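Side-chain contact in lambda integrase (Enterobacteria phage lambda, PDB 1AE9), which integrates the phage genome into the host chromosome by site-specific recombination and, together with excisionase, excises the prophage again: residues I64-P67 with T68-I72. Residues are numbered along the deposited sequence; the frame is centred on the assembly and turned at random.
Sequences IAIP and TALHI
Pro67 and Leu70 are the first and last residues of a type I beta turn, joined by a weak, long backbone hydrogen bond from Leu70 N to Pro67 O (3.4 Å). The turn folds the Leu70 side chain back over the end of strand 63-67. The Leu70 and Pro67 side chains cross obliquely, with Leu70 CG 4.0 Å from Pro67 CG, and Leu70 CG also lies 3.5 Å from Pro67 O, the acceptor of the turn hydrogen bond. Leu70 CD1 reaches further back to the methyl branch of Ile66, 3.7 Å from Ile66 CG2, the two side chains crossing at nearly a right angle. In Ile66 a chi1 of -49° sets CG1 beside the backbone nitrogen and CG2 anti to it, a rotation that turns CG2 to meet Leu70 CD1 while the end of the longer CG1 arm leads away from the turn. Beyond the turn, His71 ND1 makes a weak, bent hydrogen bond to Ala69 O (2.9 Å, 128°). Ile66 also packs on Leu154. In the tyrosine recombinase catalytic domain the turn thus ends strand 63-67 of the mixed sheet and leads into strand 71-72, while Leu70 packs against helices 133-145 and 148-155 through Tyr142 and Phe150.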
loop_
_atom_site.group_PDB
_atom_site.type_symbol
_atom_site.label_atom_id
_atom_site.label_comp_id
_atom_site.label_asym_id
_atom_site.label_seq_id
_atom_site.Cartn_x
_atom_site.Cartn_y
_atom_site.Cartn_z
ATOM N N ILE A 64 24.444 -3.254 7.980
ATOM C CA ILE A 64 25.627 -3.393 7.134
ATOM C C ILE A 64 26.118 -2.065 6.580
ATOM O O ILE A 64 25.341 -1.124 6.410
ATOM C CB ILE A 64 25.360 -4.351 5.941
ATOM C CG1 ILE A 64 24.210 -3.827 5.079
ATOM C CG2 ILE A 64 25.013 -5.742 6.442
ATOM C CD1 ILE A 64 23.906 -4.703 3.885
ATOM N N ALA A 65 27.419 -1.982 6.325
ATOM C CA ALA A 65 28.021 -0.780 5.760
ATOM C C ALA A 65 28.483 -1.183 4.360
ATOM O O ALA A 65 29.401 -1.999 4.214
ATOM C CB ALA A 65 29.205 -0.323 6.616
ATOM N N ILE A 66 27.813 -0.650 3.338
ATOM C CA ILE A 66 28.117 -0.985 1.947
ATOM C C ILE A 66 29.093 -0.004 1.301
ATOM O O ILE A 66 28.831 1.199 1.250
ATOM C CB ILE A 66 26.817 -1.046 1.081
ATOM C CG1 ILE A 66 25.745 -1.899 1.773
ATOM C CG2 ILE A 66 27.127 -1.652 -0.287
ATOM C CD1 ILE A 66 24.399 -1.916 1.050
ATOM N N PRO A 67 30.240 -0.503 0.809
ATOM C CA PRO A 67 31.204 0.402 0.178
ATOM C C PRO A 67 30.637 0.913 -1.139
ATOM O O PRO A 67 30.174 0.119 -1.966
ATOM C CB PRO A 67 32.434 -0.492 -0.017
ATOM C CG PRO A 67 31.843 -1.859 -0.210
ATOM C CD PRO A 67 30.734 -1.893 0.818
ATOM N N THR A 68 30.653 2.231 -1.327
ATOM C CA THR A 68 30.114 2.835 -2.541
ATOM C C THR A 68 30.979 2.623 -3.783
ATOM O O THR A 68 30.632 3.064 -4.878
ATOM C CB THR A 68 29.855 4.330 -2.352
ATOM O OG1 THR A 68 31.067 4.974 -1.945
ATOM C CG2 THR A 68 28.777 4.555 -1.299
ATOM N N ALA A 69 32.102 1.941 -3.613
ATOM C CA ALA A 69 32.997 1.659 -4.722
ATOM C C ALA A 69 32.554 0.427 -5.512
ATOM O O ALA A 69 33.140 0.106 -6.549
ATOM C CB ALA A 69 34.408 1.466 -4.203
ATOM N N LEU A 70 31.528 -0.268 -5.023
ATOM C CA LEU A 70 31.027 -1.470 -5.687
ATOM C C LEU A 70 30.622 -1.239 -7.139
ATOM O O LEU A 70 30.217 -0.133 -7.520
ATOM C CB LEU A 70 29.853 -2.074 -4.914
ATOM C CG LEU A 70 30.180 -2.933 -3.691
ATOM C CD1 LEU A 70 28.886 -3.426 -3.055
ATOM C CD2 LEU A 70 31.051 -4.119 -4.101
ATOM N N HIS A 71 30.756 -2.290 -7.944
ATOM C CA HIS A 71 30.416 -2.264 -9.366
ATOM C C HIS A 71 29.793 -3.608 -9.689
ATOM O O HIS A 71 30.150 -4.622 -9.082
ATOM C CB HIS A 71 31.677 -2.174 -10.253
ATOM C CG HIS A 71 32.271 -0.802 -10.386
ATOM N ND1 HIS A 71 33.134 -0.263 -9.452
ATOM C CD2 HIS A 71 32.195 0.104 -11.392
ATOM C CE1 HIS A 71 33.565 0.913 -9.877
ATOM N NE2 HIS A 71 33.011 1.159 -11.052
ATOM N N ILE A 72 28.860 -3.614 -10.633
ATOM C CA ILE A 72 28.255 -4.852 -11.121
ATOM C C ILE A 72 28.784 -4.892 -12.552
ATOM O O ILE A 72 28.255 -4.231 -13.452
ATOM C CB ILE A 72 26.709 -4.827 -11.111
ATOM C CG1 ILE A 72 26.202 -5.213 -9.722
ATOM C CG2 ILE A 72 26.146 -5.813 -12.151
ATOM C CD1 ILE A 72 26.314 -6.705 -9.415
#